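Local structure of Cgl0159-like domain-containing protein (3FOK) at residues E74-A79 and T275-Q280; L80-V85 and A287-A292. The protein is of unknown function but has a TIM-barrel fold, so it is possibly an enzyme. All blocks are in the same frame, centred on the assembly; numbering follows the deposited sequence.

Contact 1. Residues E74-A79 and T275-Q280; sequences ERMAIA and TLLYPQ
The guanidinium of R75 lies flat over the phenol ring of Y278, the two planes only 3° from parallel. R75 NE stands 3.1 Å above the plane of the Y278 ring and towards its rim, so this is an offset overlap. R75 CD carries the overlap onward, 3.3 Å from Y278 CE1, so that the aliphatic end of the arginine covers the ring too. One face of the guanidinium is thus taken by Y278 CD1. At its edge stands the backbone N of Y278, 3.4 Å from R75 NH2; both are donors and cannot bond to each other, and P279 CD is a looser neighbour on that edge. The chain bends at chi3 (88°), and a chi4 of 91° turns the guanidinium plane so that it lies flat on the ring.

Beside this overlap, L277 pushes its CD2 methyl against the helix, 3.5 Å from R75 O and 4.2 Å from A79 CB. The selenomethionine M76, bent at both chi2 and chi3, brings its CE methyl round to the same leucine branch. Across the segments the contact is van der Waals packing.

Helix 69-81 here meets the beta-alpha connection between strand 267-272 and helix 284-295, the last of the barrel. M76, A79 and L277 all rest on V47 of strand 44-48, the barrel strand beside 267-272, while P279 leans on V284 and A287 of helix 284-295.

Contact 2. Residues L80-V85 and A287-A292; sequences LSRPGV and AVDTAA
R82 and D289 form a salt bridge in which NE makes the straighter bond: it reaches D289 OD1 at 3.2 Å with an N-H...O angle of 163°. That oxygen lies in the guanidinium plane and is met on its syn side, 24° out of the carboxylate plane. R82 NH2 comes closer to D289 OD2, at 2.9 Å, but that bond is bent and weak, as is a longer one from NH2 to OD1. The pairing is therefore twisted, with guanidinium and carboxylate planes 63° apart. Bends at chi2 and chi3 fold the arginine back to the carboxylate.

D289 OD1 also accepts from a water at 2.6 Å, and the same water donates to P83 O at 2.7 Å, tying the turn to the helix. The hydroxyls S81 OG and T290 OG1 are satisfied within their own helices, by I78 O and A286 O, and not across the contact. R82 to V85 is a type II turn, closed by a weak bond from V85 N to R82 O. G84 takes its third position with a positive phi and passes close by A292, whose CB lies 3.6 Å from P83 O. Deeper in, V85 CG1 packs on V288 CG1 at 3.5 Å.

K107 NZ donates to the carbonyls of L80, at the end of the helix, and V85, at the end of the turn. Helix 69-81, which follows the first barrel strand, here meets helix 284-295, which follows the last, where strands 44-48 and 267-272 pair and close the barrel; V85, V288 and A292 all touch F45 of strand 44-48, against which both helices pack.

How the contacts relate
Both contacts join helix 69-81 and what follows it to the last part of the barrel, and both rest on strand 44-48, mainly through V47 in contact 1 and through F45 in contact 2. Their centres are 10 Å apart and each is partly buried, with apolar residues inside and an arginine further out. The arginines work differently: in contact 1 the guanidinium lies flat over a tyrosine ring, in contact 2 it meets a carboxylate, with a water beside it. The contacts also run into each other: the A79 side chain touches V288 while its carbonyl oxygen meets V85 CG2, and L276 packs on A291 and P279 on A287.

Contact 1. Residues E74-A79 and T275-Q280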
ATOM      1  N   GLU A  74       5.865  21.149 -34.025  1.00 25.19           N
ATOM      2  CA  GLU A  74       5.568  22.054 -35.133  1.00 27.19           C
ATOM      3  C   GLU A  74       4.085  21.975 -35.474  1.00 27.09           C
ATOM      4  O   GLU A  74       3.399  22.992 -35.579  1.00 27.86           O
ATOM      5  CB  GLU A  74       6.383  21.682 -36.376  1.00 29.12           C
ATOM      6  CG  GLU A  74       7.326  22.774 -36.877  1.00 34.07           C
ATOM      7  CD  GLU A  74       6.622  24.093 -37.161  1.00 36.38           C
ATOM      8  OE1 GLU A  74       5.715  24.128 -38.021  1.00 38.04           O
ATOM      9  OE2 GLU A  74       6.984  25.101 -36.519  1.00 37.63           O
ATOM     10  N   ARG A  75       3.594  20.754 -35.648  1.00 26.60           N
ATOM     11  CA  ARG A  75       2.194  20.538 -35.980  1.00 28.33           C
ATOM     12  C   ARG A  75       1.307  21.137 -34.891  1.00 28.97           C
ATOM     13  O   ARG A  75       0.223  21.640 -35.170  1.00 28.46           O
ATOM     14  CB  ARG A  75       1.932  19.040 -36.146  1.00 27.05           C
ATOM     15  CG  ARG A  75       2.923  18.374 -37.097  1.00 28.80           C
ATOM     16  CD  ARG A  75       2.738  16.871 -37.169  1.00 27.90           C
ATOM     17  NE  ARG A  75       1.756  16.488 -38.175  1.00 31.71           N
ATOM     18  CZ  ARG A  75       2.049  16.206 -39.441  1.00 31.36           C
ATOM     19  NH1 ARG A  75       3.303  16.254 -39.864  1.00 29.83           N
ATOM     20  NH2 ARG A  75       1.082  15.881 -40.287  1.00 33.34           N
HETATM   21  N   MSE A  76       1.785  21.090 -33.651  1.00 31.29           N
HETATM   22  CA  MSE A  76       1.047  21.645 -32.522  1.00 33.94           C
HETATM   23  C   MSE A  76       1.057  23.169 -32.608  1.00 31.97           C
HETATM   24  O   MSE A  76       0.024  23.819 -32.434  1.00 31.12           O
HETATM   25  CB  MSE A  76       1.678  21.201 -31.194  1.00 41.54           C
HETATM   26  CG  MSE A  76       0.799  20.287 -30.348  1.00 51.03           C
HETATM   27 SE   MSE A  76      -0.887  21.092 -29.851  1.00 69.15          SE
HETATM   28  CE  MSE A  76      -1.849  20.736 -31.474  1.00 63.29           C
ATOM     29  N   ALA A  77       2.233  23.730 -32.877  1.00 29.30           N
ATOM     30  CA  ALA A  77       2.391  25.174 -32.990  1.00 27.02           C
ATOM     31  C   ALA A  77       1.449  25.722 -34.055  1.00 26.91           C
ATOM     32  O   ALA A  77       0.841  26.779 -33.874  1.00 27.26           O
ATOM     33  CB  ALA A  77       3.828  25.514 -33.341  1.00 25.15           C
ATOM     34  N   ILE A  78       1.331  24.999 -35.165  1.00 25.73           N
ATOM     35  CA  ILE A  78       0.454  25.414 -36.251  1.00 24.89           C
ATOM     36  C   ILE A  78      -0.987  25.448 -35.758  1.00 24.87           C
ATOM     37  O   ILE A  78      -1.685  26.452 -35.916  1.00 25.00           O
ATOM     38  CB  ILE A  78       0.555  24.445 -37.450  1.00 24.36           C
ATOM     39  CG1 ILE A  78       1.939  24.564 -38.095  1.00 24.97           C
ATOM     40  CG2 ILE A  78      -0.540  24.749 -38.464  1.00 23.09           C
ATOM     41  CD1 ILE A  78       2.169  23.594 -39.236  1.00 22.82           C
ATOM     42  N   ALA A  79      -1.426  24.346 -35.160  1.00 24.29           N
ATOM     43  CA  ALA A  79      -2.784  24.250 -34.642  1.00 22.96           C
ATOM     44  C   ALA A  79      -3.083  25.399 -33.678  1.00 23.44           C
ATOM     45  O   ALA A  79      -4.118  26.052 -33.785  1.00 23.71           O
ATOM     46  CB  ALA A  79      -2.979  22.916 -33.940  1.00 21.91           C
ATOM     47  N   THR A 275      -6.661  13.046 -35.502  1.00 30.41           N
ATOM     48  CA  THR A 275      -7.240  13.512 -36.762  1.00 31.74           C
ATOM     49  C   THR A 275      -6.857  14.914 -37.245  1.00 32.28           C
ATOM     50  O   THR A 275      -6.669  15.126 -38.446  1.00 33.21           O
ATOM     51  CB  THR A 275      -8.782  13.406 -36.713  1.00 32.61           C
ATOM     52  OG1 THR A 275      -9.168  12.047 -36.952  1.00 33.38           O
ATOM     53  CG2 THR A 275      -9.430  14.306 -37.752  1.00 35.68           C
ATOM     54  N   LEU A 276      -6.737  15.861 -36.321  1.00 31.92           N
ATOM     55  CA  LEU A 276      -6.402  17.236 -36.669  1.00 31.36           C
ATOM     56  C   LEU A 276      -4.912  17.429 -36.949  1.00 32.32           C
ATOM     57  O   LEU A 276      -4.531  18.222 -37.812  1.00 32.60           O
ATOM     58  CB  LEU A 276      -6.881  18.170 -35.555  1.00 30.01           C
ATOM     59  CG  LEU A 276      -8.377  18.010 -35.259  1.00 28.75           C
ATOM     60  CD1 LEU A 276      -8.760  18.865 -34.066  1.00 30.96           C
ATOM     61  CD2 LEU A 276      -9.198  18.389 -36.486  1.00 28.86           C
ATOM     62  N   LEU A 277      -4.073  16.722 -36.198  1.00 33.14           N
ATOM     63  CA  LEU A 277      -2.626  16.759 -36.401  1.00 32.84           C
ATOM     64  C   LEU A 277      -2.456  15.484 -37.210  1.00 34.49           C
ATOM     65  O   LEU A 277      -3.139  14.504 -36.936  1.00 36.69           O
ATOM     66  CB  LEU A 277      -1.882  16.598 -35.076  1.00 31.13           C
ATOM     67  CG  LEU A 277      -2.217  17.499 -33.888  1.00 30.77           C
ATOM     68  CD1 LEU A 277      -1.650  16.878 -32.621  1.00 29.94           C
ATOM     69  CD2 LEU A 277      -1.660  18.896 -34.109  1.00 29.29           C
ATOM     70  N   TYR A 278      -1.574  15.471 -38.200  1.00 35.36           N
ATOM     71  CA  TYR A 278      -1.399  14.260 -39.004  1.00 36.30           C
ATOM     72  C   TYR A 278      -2.684  13.899 -39.750  1.00 37.27           C
ATOM     73  O   TYR A 278      -3.194  12.785 -39.612  1.00 36.71           O
ATOM     74  CB  TYR A 278      -1.025  13.063 -38.121  1.00 34.33           C
ATOM     75  CG  TYR A 278       0.096  13.325 -37.158  1.00 34.66           C
ATOM     76  CD1 TYR A 278       1.421  13.374 -37.588  1.00 33.62           C
ATOM     77  CD2 TYR A 278      -0.172  13.556 -35.810  1.00 34.79           C
ATOM     78  CE1 TYR A 278       2.451  13.648 -36.696  1.00 34.15           C
ATOM     79  CE2 TYR A 278       0.846  13.835 -34.915  1.00 34.34           C
ATOM     80  CZ  TYR A 278       2.155  13.880 -35.362  1.00 33.44           C
ATOM     81  OH  TYR A 278       3.162  14.175 -34.474  1.00 34.03           O
ATOM     82  N   PRO A 279      -3.246  14.840 -40.523  1.00 38.63           N
ATOM     83  CA  PRO A 279      -4.472  14.476 -41.239  1.00 39.12           C
ATOM     84  C   PRO A 279      -4.094  13.457 -42.312  1.00 40.44           C
ATOM     85  O   PRO A 279      -2.912  13.228 -42.559  1.00 39.95           O
ATOM     86  CB  PRO A 279      -4.931  15.804 -41.834  1.00 38.31           C
ATOM     87  CG  PRO A 279      -4.391  16.815 -40.863  1.00 38.73           C
ATOM     88  CD  PRO A 279      -3.007  16.290 -40.594  1.00 38.18           C
ATOM     89  N   GLN A 280      -5.091  12.849 -42.945  1.00 42.60           N
ATOM     90  CA  GLN A 280      -4.847  11.849 -43.983  1.00 44.92           C
ATOM     91  C   GLN A 280      -4.018  12.438 -45.125  1.00 45.15           C
ATOM     92  O   GLN A 280      -3.256  11.730 -45.786  1.00 44.22           O
ATOM     93  CB  GLN A 280      -6.187  11.319 -44.505  1.00 46.98           C
ATOM     94  CG  GLN A 280      -6.095  10.037 -45.317  1.00 49.16           C
ATOM     95  CD  GLN A 280      -7.328   9.164 -45.140  1.00 51.07           C
ATOM     96  OE1 GLN A 280      -7.499   8.158 -45.830  1.00 49.94           O
ATOM     97  NE2 GLN A 280      -8.191   9.544 -44.199  1.00 51.38           N
TER

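Contact 2. Residues L80-V85 and A287-A292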
ATOM      1  N   LEU A  80      -2.168  25.651 -32.746  1.00 23.54           N
ATOM      2  CA  LEU A  80      -2.343  26.716 -31.762  1.00 23.70           C
ATOM      3  C   LEU A  80      -2.353  28.116 -32.361  1.00 24.51           C
ATOM      4  O   LEU A  80      -2.870  29.049 -31.748  1.00 23.58           O
ATOM      5  CB  LEU A  80      -1.249  26.646 -30.692  1.00 22.26           C
ATOM      6  CG  LEU A  80      -1.267  25.474 -29.709  1.00 24.04           C
ATOM      7  CD1 LEU A  80      -0.111  25.621 -28.729  1.00 22.13           C
ATOM      8  CD2 LEU A  80      -2.598  25.440 -28.963  1.00 22.18           C
ATOM      9  N   SER A  81      -1.777  28.269 -33.549  1.00 25.71           N
ATOM     10  CA  SER A  81      -1.728  29.579 -34.189  1.00 26.19           C
ATOM     11  C   SER A  81      -3.020  29.906 -34.930  1.00 26.99           C
ATOM     12  O   SER A  81      -3.317  31.070 -35.192  1.00 26.66           O
ATOM     13  CB  SER A  81      -0.556  29.649 -35.167  1.00 23.76           C
ATOM     14  OG  SER A  81      -0.775  28.804 -36.279  1.00 26.37           O
ATOM     15  N   ARG A  82      -3.784  28.874 -35.270  1.00 28.06           N
ATOM     16  CA  ARG A  82      -5.035  29.069 -35.991  1.00 29.27           C
ATOM     17  C   ARG A  82      -6.103  29.649 -35.075  1.00 29.99           C
ATOM     18  O   ARG A  82      -6.252  29.220 -33.928  1.00 32.22           O
ATOM     19  CB  ARG A  82      -5.527  27.740 -36.560  1.00 28.69           C
ATOM     20  CG  ARG A  82      -4.469  26.984 -37.340  1.00 32.06           C
ATOM     21  CD  ARG A  82      -3.859  27.853 -38.419  1.00 32.73           C
ATOM     22  NE  ARG A  82      -4.863  28.318 -39.369  1.00 35.70           N
ATOM     23  CZ  ARG A  82      -4.595  29.083 -40.423  1.00 35.54           C
ATOM     24  NH1 ARG A  82      -3.351  29.473 -40.662  1.00 35.31           N
ATOM     25  NH2 ARG A  82      -5.570  29.454 -41.239  1.00 35.52           N
ATOM     26  N   PRO A  83      -6.854  30.647 -35.560  1.00 29.60           N
ATOM     27  CA  PRO A  83      -7.896  31.229 -34.714  1.00 29.30           C
ATOM     28  C   PRO A  83      -8.934  30.161 -34.396  1.00 29.02           C
ATOM     29  O   PRO A  83      -9.231  29.307 -35.237  1.00 29.21           O
ATOM     30  CB  PRO A  83      -8.456  32.354 -35.583  1.00 28.83           C
ATOM     31  CG  PRO A  83      -8.271  31.819 -36.974  1.00 29.22           C
ATOM     32  CD  PRO A  83      -6.873  31.245 -36.906  1.00 29.35           C
ATOM     33  N   GLY A  84      -9.469  30.193 -33.180  1.00 28.81           N
ATOM     34  CA  GLY A  84     -10.467  29.210 -32.806  1.00 28.02           C
ATOM     35  C   GLY A  84      -9.975  28.129 -31.860  1.00 28.21           C
ATOM     36  O   GLY A  84     -10.784  27.500 -31.179  1.00 28.26           O
ATOM     37  N   VAL A  85      -8.666  27.895 -31.814  1.00 27.64           N
ATOM     38  CA  VAL A  85      -8.130  26.873 -30.916  1.00 28.25           C
ATOM     39  C   VAL A  85      -7.876  27.477 -29.535  1.00 26.84           C
ATOM     40  O   VAL A  85      -6.985  28.306 -29.350  1.00 25.66           O
ATOM     41  CB  VAL A  85      -6.820  26.240 -31.471  1.00 28.08           C
ATOM     42  CG1 VAL A  85      -7.064  25.691 -32.862  1.00 27.77           C
ATOM     43  CG2 VAL A  85      -5.699  27.263 -31.491  1.00 31.85           C
ATOM     44  N   ALA A 287      -7.213  21.345 -41.736  1.00 25.06           N
ATOM     45  CA  ALA A 287      -8.008  20.478 -40.880  1.00 24.96           C
ATOM     46  C   ALA A 287      -8.412  21.215 -39.600  1.00 25.46           C
ATOM     47  O   ALA A 287      -9.573  21.181 -39.198  1.00 24.99           O
ATOM     48  CB  ALA A 287      -7.223  19.218 -40.540  1.00 25.25           C
ATOM     49  N   VAL A 288      -7.457  21.894 -38.971  1.00 23.95           N
ATOM     50  CA  VAL A 288      -7.740  22.617 -37.738  1.00 24.10           C
ATOM     51  C   VAL A 288      -8.774  23.736 -37.926  1.00 25.11           C
ATOM     52  O   VAL A 288      -9.585  23.984 -37.029  1.00 24.40           O
ATOM     53  CB  VAL A 288      -6.444  23.201 -37.128  1.00 23.56           C
ATOM     54  CG1 VAL A 288      -6.758  23.928 -35.829  1.00 22.10           C
ATOM     55  CG2 VAL A 288      -5.445  22.079 -36.866  1.00 20.51           C
ATOM     56  N   ASP A 289      -8.753  24.407 -39.080  1.00 25.29           N
ATOM     57  CA  ASP A 289      -9.715  25.481 -39.340  1.00 24.45           C
ATOM     58  C   ASP A 289     -11.129  24.928 -39.455  1.00 25.31           C
ATOM     59  O   ASP A 289     -12.076  25.505 -38.921  1.00 24.92           O
ATOM     60  CB  ASP A 289      -9.371  26.231 -40.629  1.00 24.03           C
ATOM     61  CG  ASP A 289      -8.162  27.133 -40.477  1.00 26.23           C
ATOM     62  OD1 ASP A 289      -8.049  27.813 -39.433  1.00 27.06           O
ATOM     63  OD2 ASP A 289      -7.332  27.178 -41.409  1.00 27.33           O
ATOM     64  N   THR A 290     -11.264  23.815 -40.170  1.00 26.34           N
ATOM     65  CA  THR A 290     -12.557  23.171 -40.349  1.00 27.44           C
ATOM     66  C   THR A 290     -13.160  22.941 -38.970  1.00 28.97           C
ATOM     67  O   THR A 290     -14.246  23.445 -38.656  1.00 29.04           O
ATOM     68  CB  THR A 290     -12.404  21.810 -41.045  1.00 28.27           C
ATOM     69  OG1 THR A 290     -11.830  22.000 -42.343  1.00 30.30           O
ATOM     70  CG2 THR A 290     -13.753  21.125 -41.183  1.00 27.45           C
ATOM     71  N   ALA A 291     -12.436  22.181 -38.152  1.00 28.96           N
ATOM     72  CA  ALA A 291     -12.864  21.866 -36.798  1.00 29.23           C
ATOM     73  C   ALA A 291     -13.135  23.152 -36.020  1.00 30.22           C
ATOM     74  O   ALA A 291     -14.159  23.281 -35.343  1.00 29.94           O
ATOM     75  CB  ALA A 291     -11.790  21.043 -36.095  1.00 28.19           C
ATOM     76  N   ALA A 292     -12.210  24.102 -36.125  1.00 29.93           N
ATOM     77  CA  ALA A 292     -12.340  25.373 -35.431  1.00 30.43           C
ATOM     78  C   ALA A 292     -13.644  26.087 -35.768  1.00 31.54           C
ATOM     79  O   ALA A 292     -14.384  26.503 -34.876  1.00 30.17           O
ATOM     80  CB  ALA A 292     -11.161  26.269 -35.772  1.00 30.76           C
TER
HETATM   81  O   HOH W   1      -9.614  29.145 -37.870  1.00 28.40           O